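Local coordinates for protein probable ss-1,3-N-acetylglucosaminyltransferase (Staphylococcus aureus subsp. aureus N315, PDB 6H21) that is probably a glycosyltransferase of family 2 with a GT-A fold, modelled here with bound manganese and uridine-diphosphate-N-acetylglucosamine, at residues I55-H60 against L98-A103; D162-S167 against Q264-Q269. One frame throughout, in Å; residues are numbered along the deposited sequence.

In the fold
Contact 1 comes first along the chain and closes before contact 2 opens. It lies inside the GT-A domain, where strand 52-58 of the mixed sheet is covered by the end of helix 91-100, and it carries D59 of the ligand pocket. Contact 2 joins the loop 162-167, between strands 134-142 and 177-179, to helix 264-281 of the TarS-type linker region. Their centres are about 33 Å apart, on opposite sides of the chain's centre, and their nearest atoms stay about 19 Å from each other. Contact 1 is buried packing beside the UD1 pocket, contact 2 a surface contact between the glycosyltransferase family 2 region and the helical part that follows it.

Contact 1: residues I55-H60 against L98-A103; sequences IIIDDH and LKMSKA. With UD1 (uridine-diphosphate-N-acetylglucosamine), chain X.
In the Rossmann-like half of a GT-A domain, parallel strand 52-58 is covered by the end of helix 91-100, and M100, the last residue of that helix, lies against both I55 and I57. The M100 side chain runs out straight to SD and then bends (chi3 69°), which turns CE back over I55: CE sits 3.7 Å from I55 CG2. The sulfur itself meets I57 end-on, SD lying 3.5 Å from I57 CD1. I55 and I57, two residues apart on the strand, thus both present methyl groups to one thioether. The other branch of I55 reaches past the helix end, where its CD1 packs 3.9 Å from S101 CB.

S101 is the first residue to leave the helix. Its hydroxyl, OG, accepts from A103 N at 3.1 Å, an ST turn at the point where the chain leaves the helix for strand 105-108, and S23 OG of the neighbouring strand 22-28 holds it as well. P93 and T96, earlier on the same helix, extend the cover over I57.

Beyond the strand the chain turns at D59, the centre of an inverse gamma turn. D59 OD2 accepts from N3 of the uracil ring of UD1 at 2.8 Å, nearly straight at 172°. S87 OG also bonds to OD2, and this second grip probably helps hold the carboxylate at the N3 edge of the base. Apolar packing of a helix on the strand, followed by an acidic residue at the strand's C-terminal end that reads the uracil, is characteristic of the nucleotide-binding site of GT-A glycosyltransferases.

Contact 2: residues D162-S167 against Q264-Q269; sequences DIIDNS and QEKRHQ
I164 has CG1 anti to its carbonyl carbon (chi1 -71°) and CD1 extended beyond it, which carries the methyl out to the helix, while Q269 sets CG anti to its own backbone N (chi1 -177°) and stays stretched out, laying its amide flat beneath that methyl. The loop 162-167 is a helix-like turn with an Asx motif at its start and a type I beta turn from I164 to S167; across from it lies the first part of helix 264-281 in the TarS-type linker region.

CD1 of I164 sits over a face of the Q269 amide, 3.2 Å from OE1 and 3.3 Å from CD, with the two side chains passing at a slant. K266, one turn earlier on the helix, curls its chain round to the same place, NZ being 3.8 Å from I164 CD1. That ammonium also donates to Q269 OE1 at 2.9 Å, approaching 18° from the carbonyl plane, and thereby ties the amide in position beside the methyl. K273, farther along the helix, also touches I164.

The loop has its own internal bonding. D162 OD2 uses its anti lone pair to accept from D165 N, and N166 OD1 takes the D162 N-H in its carbonyl plane, so the turn is clasped from both ends. I163 is buried, touching L270 of the helix and Y213 of strand 213-216. D162 OD1 lies 4.8 Å from K266 NZ, too long for a salt bridge, though the opposite charges probably still favour each other. A water links the helix to the loop backbone: it accepts from K266 NZ at 3.0 Å and, weakly, from I164 N at 3.4 Å.

Contact 1: residues I55-H60 against L98-A103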
# COMPACT_ATOMS: atom_id res chain seq x y z
N ILE C 55 -17.73 -1.29 -51.18
CA ILE C 55 -16.49 -1.95 -51.56
C ILE C 55 -16.29 -3.12 -50.60
O ILE C 55 -16.09 -2.91 -49.43
CB ILE C 55 -15.28 -0.98 -51.51
CG1 ILE C 55 -15.52 0.29 -52.33
CG2 ILE C 55 -14.01 -1.70 -51.94
CD1 ILE C 55 -14.47 1.37 -52.14
N ILE C 56 -16.36 -4.35 -51.13
CA ILE C 56 -16.11 -5.55 -50.33
C ILE C 56 -14.67 -6.03 -50.61
O ILE C 56 -14.29 -6.30 -51.75
CB ILE C 56 -17.13 -6.66 -50.63
CG1 ILE C 56 -18.57 -6.13 -50.60
CG2 ILE C 56 -16.93 -7.82 -49.67
CD1 ILE C 56 -19.62 -7.14 -51.02
N ILE C 57 -13.88 -6.15 -49.54
CA ILE C 57 -12.55 -6.69 -49.64
C ILE C 57 -12.50 -8.02 -48.88
O ILE C 57 -12.54 -8.01 -47.68
CB ILE C 57 -11.50 -5.72 -49.09
CG1 ILE C 57 -11.73 -4.29 -49.58
CG2 ILE C 57 -10.11 -6.24 -49.41
CD1 ILE C 57 -11.48 -4.12 -51.05
N ASP C 58 -12.38 -9.13 -49.60
CA ASP C 58 -12.37 -10.44 -48.95
C ASP C 58 -10.93 -10.85 -48.61
O ASP C 58 -10.06 -10.93 -49.48
CB ASP C 58 -13.03 -11.51 -49.80
CG ASP C 58 -13.06 -12.84 -49.07
OD1 ASP C 58 -13.84 -12.96 -48.10
OD2 ASP C 58 -12.25 -13.70 -49.43
N ASP C 59 -10.70 -11.14 -47.32
CA ASP C 59 -9.35 -11.40 -46.79
C ASP C 59 -9.00 -12.89 -47.00
O ASP C 59 -8.66 -13.60 -46.06
CB ASP C 59 -9.23 -10.96 -45.34
CG ASP C 59 -7.81 -10.71 -44.85
OD1 ASP C 59 -6.87 -10.73 -45.69
OD2 ASP C 59 -7.64 -10.49 -43.64
N HIS C 60 -9.07 -13.31 -48.27
CA HIS C 60 -8.81 -14.68 -48.74
C HIS C 60 -9.53 -15.71 -47.85
O HIS C 60 -8.90 -16.52 -47.17
CB HIS C 60 -7.29 -14.95 -48.85
CG HIS C 60 -6.98 -16.01 -49.86
ND1 HIS C 60 -6.56 -17.27 -49.50
CD2 HIS C 60 -7.08 -16.01 -51.20
CE1 HIS C 60 -6.38 -18.00 -50.58
NE2 HIS C 60 -6.71 -17.26 -51.65
N LEU C 98 -9.54 1.75 -48.82
CA LEU C 98 -9.23 3.20 -48.85
C LEU C 98 -8.64 3.61 -50.21
O LEU C 98 -9.05 4.63 -50.80
CB LEU C 98 -8.27 3.54 -47.70
CG LEU C 98 -8.93 3.51 -46.32
CD1 LEU C 98 -7.89 3.61 -45.21
CD2 LEU C 98 -9.96 4.63 -46.20
N LYS C 99 -7.70 2.81 -50.72
CA LYS C 99 -7.01 3.09 -52.00
C LYS C 99 -8.01 3.01 -53.17
O LYS C 99 -7.85 3.71 -54.17
CB LYS C 99 -5.83 2.12 -52.17
N MET C 100 -9.03 2.17 -53.04
CA MET C 100 -10.05 1.98 -54.07
C MET C 100 -11.08 3.12 -54.09
O MET C 100 -11.66 3.38 -55.13
CB MET C 100 -10.77 0.64 -53.89
CG MET C 100 -9.89 -0.53 -54.28
SD MET C 100 -10.57 -2.14 -53.82
CE MET C 100 -11.96 -2.24 -54.95
N SER C 101 -11.34 3.75 -52.95
CA SER C 101 -12.38 4.78 -52.87
C SER C 101 -11.82 6.14 -53.30
O SER C 101 -10.77 6.56 -52.85
CB SER C 101 -12.96 4.85 -51.48
OG SER C 101 -13.80 5.99 -51.36
N LYS C 102 -12.56 6.82 -54.16
CA LYS C 102 -12.31 8.20 -54.49
C LYS C 102 -13.54 9.01 -54.07
O LYS C 102 -13.84 10.02 -54.66
CB LYS C 102 -12.02 8.36 -56.00
CG LYS C 102 -10.73 7.70 -56.48
N ALA C 103 -14.25 8.54 -53.03
CA ALA C 103 -15.45 9.19 -52.55
C ALA C 103 -15.09 10.36 -51.61
O ALA C 103 -13.92 10.55 -51.24
CB ALA C 103 -16.35 8.18 -51.87
C1' UD1 X . -13.99 -6.05 -32.91
C2' UD1 X . -14.36 -4.66 -32.39
C3' UD1 X . -14.75 -3.76 -33.56
C4' UD1 X . -13.63 -3.75 -34.60
C5' UD1 X . -13.18 -5.17 -34.97
C6' UD1 X . -11.97 -5.16 -35.91
C7' UD1 X . -15.32 -4.55 -30.12
C8' UD1 X . -16.58 -4.66 -29.31
N2' UD1 X . -15.46 -4.74 -31.44
O1' UD1 X . -15.15 -6.58 -33.57
O3' UD1 X . -15.01 -2.43 -33.09
O4' UD1 X . -14.09 -3.08 -35.77
O5' UD1 X . -12.88 -5.96 -33.80
O6' UD1 X . -10.89 -4.39 -35.40
O7' UD1 X . -14.24 -4.30 -29.61
N1 UD1 X . -11.71 -9.77 -40.76
C2 UD1 X . -10.72 -9.71 -41.77
N3 UD1 X . -9.73 -10.60 -41.81
C4 UD1 X . -9.65 -11.57 -40.91
C5 UD1 X . -10.60 -11.67 -39.90
C6 UD1 X . -11.64 -10.73 -39.83
O2 UD1 X . -10.74 -8.83 -42.63
O4 UD1 X . -8.70 -12.38 -41.02
C1B UD1 X . -12.75 -8.74 -40.78
C2B UD1 X . -14.15 -9.26 -40.54
O2' UD1 X . -14.68 -9.85 -41.72
C3B UD1 X . -14.87 -8.00 -40.10
C4B UD1 X . -13.78 -7.19 -39.40
O4B UD1 X . -12.52 -7.76 -39.77
O3B UD1 X . -15.36 -7.28 -41.24
C5B UD1 X . -13.91 -7.23 -37.89
O5B UD1 X . -14.13 -8.57 -37.49
PA UD1 X . -15.28 -8.97 -36.44
O1A UD1 X . -15.21 -10.45 -36.31
O2A UD1 X . -16.60 -8.25 -36.72
O3A UD1 X . -14.64 -8.34 -35.13
PB UD1 X . -15.44 -8.14 -33.76
O1B UD1 X . -14.73 -8.93 -32.71
O2B UD1 X . -16.94 -8.32 -33.92

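Contact 2: residues D162-S167 against Q264-Q269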
# COMPACT_ATOMS: atom_id res chain seq x y z
N ASP C 162 -16.42 17.99 -28.95
CA ASP C 162 -15.13 18.13 -28.29
C ASP C 162 -14.68 16.72 -27.85
O ASP C 162 -15.49 15.95 -27.33
CB ASP C 162 -15.27 19.11 -27.12
CG ASP C 162 -13.96 19.49 -26.44
OD1 ASP C 162 -13.18 20.24 -27.06
OD2 ASP C 162 -13.73 19.04 -25.28
N ILE C 163 -13.40 16.41 -28.04
CA ILE C 163 -12.87 15.11 -27.65
C ILE C 163 -13.18 14.85 -26.16
O ILE C 163 -13.68 13.79 -25.80
CB ILE C 163 -11.37 14.99 -27.99
CG1 ILE C 163 -11.15 14.95 -29.51
CG2 ILE C 163 -10.76 13.77 -27.32
CD1 ILE C 163 -9.72 15.11 -29.94
N ILE C 164 -12.94 15.85 -25.30
CA ILE C 164 -13.04 15.67 -23.87
C ILE C 164 -14.50 15.78 -23.40
O ILE C 164 -15.00 14.87 -22.73
CB ILE C 164 -12.08 16.63 -23.16
CG1 ILE C 164 -10.63 16.18 -23.39
CG2 ILE C 164 -12.39 16.75 -21.67
CD1 ILE C 164 -9.60 17.21 -23.00
N ASP C 165 -15.20 16.86 -23.76
CA ASP C 165 -16.56 17.08 -23.28
C ASP C 165 -17.54 16.02 -23.80
O ASP C 165 -18.57 15.82 -23.20
CB ASP C 165 -17.12 18.45 -23.69
CG ASP C 165 -16.33 19.65 -23.20
OD1 ASP C 165 -15.56 19.54 -22.22
OD2 ASP C 165 -16.51 20.72 -23.82
N ASN C 166 -17.26 15.41 -24.96
CA ASN C 166 -18.20 14.49 -25.58
C ASN C 166 -17.65 13.06 -25.56
O ASN C 166 -18.15 12.18 -26.28
CB ASN C 166 -18.54 14.94 -27.00
CG ASN C 166 -19.17 16.32 -27.06
OD1 ASN C 166 -18.55 17.26 -27.56
ND2 ASN C 166 -20.39 16.44 -26.56
N SER C 167 -16.59 12.86 -24.77
CA SER C 167 -16.16 11.53 -24.37
C SER C 167 -15.75 10.68 -25.58
O SER C 167 -16.04 9.49 -25.60
CB SER C 167 -17.25 10.83 -23.59
OG SER C 167 -17.50 11.49 -22.35
N GLN C 264 1.14 22.78 -26.11
CA GLN C 264 1.83 21.70 -25.46
C GLN C 264 1.00 21.21 -24.25
O GLN C 264 0.91 20.01 -23.99
CB GLN C 264 3.24 22.14 -25.10
CG GLN C 264 4.16 20.98 -24.75
CD GLN C 264 4.28 19.93 -25.84
OE1 GLN C 264 4.01 20.17 -27.02
NE2 GLN C 264 4.69 18.75 -25.42
N GLU C 265 0.38 22.16 -23.54
CA GLU C 265 -0.41 21.83 -22.36
C GLU C 265 -1.69 21.07 -22.77
O GLU C 265 -2.14 20.19 -22.05
CB GLU C 265 -0.76 23.09 -21.57
CG GLU C 265 -1.20 22.80 -20.16
CD GLU C 265 -0.17 22.06 -19.32
OE1 GLU C 265 1.03 22.33 -19.49
OE2 GLU C 265 -0.56 21.23 -18.50
N LYS C 266 -2.25 21.47 -23.91
CA LYS C 266 -3.40 20.79 -24.53
C LYS C 266 -3.04 19.34 -24.88
O LYS C 266 -3.87 18.43 -24.69
CB LYS C 266 -3.87 21.56 -25.77
CG LYS C 266 -5.16 21.06 -26.43
CD LYS C 266 -6.36 20.96 -25.49
CE LYS C 266 -7.55 20.29 -26.15
NZ LYS C 266 -8.71 20.19 -25.25
N ARG C 267 -1.82 19.11 -25.39
CA ARG C 267 -1.35 17.73 -25.66
C ARG C 267 -1.24 16.91 -24.35
O ARG C 267 -1.66 15.72 -24.31
CB ARG C 267 -0.02 17.79 -26.42
CG ARG C 267 -0.16 18.33 -27.83
CD ARG C 267 1.18 18.74 -28.41
NE ARG C 267 1.10 19.07 -29.82
CZ ARG C 267 2.15 19.42 -30.55
NH1 ARG C 267 3.33 19.57 -29.97
NH2 ARG C 267 2.01 19.63 -31.85
N HIS C 268 -0.68 17.52 -23.30
CA HIS C 268 -0.60 16.90 -21.97
C HIS C 268 -2.00 16.49 -21.50
O HIS C 268 -2.18 15.42 -20.95
CB HIS C 268 0.04 17.83 -20.94
CG HIS C 268 1.48 18.14 -21.16
ND1 HIS C 268 2.37 17.20 -21.66
CD2 HIS C 268 2.20 19.26 -20.92
CE1 HIS C 268 3.57 17.75 -21.76
NE2 HIS C 268 3.50 19.01 -21.28
N GLN C 269 -2.97 17.38 -21.71
CA GLN C 269 -4.35 17.14 -21.27
C GLN C 269 -4.94 15.95 -22.04
O GLN C 269 -5.56 15.09 -21.45
CB GLN C 269 -5.23 18.37 -21.49
CG GLN C 269 -6.65 18.17 -20.98
CD GLN C 269 -7.56 19.27 -21.43
OE1 GLN C 269 -7.60 19.64 -22.60
NE2 GLN C 269 -8.31 19.82 -20.48
O HOH W 1 -10.92 18.42 -26.34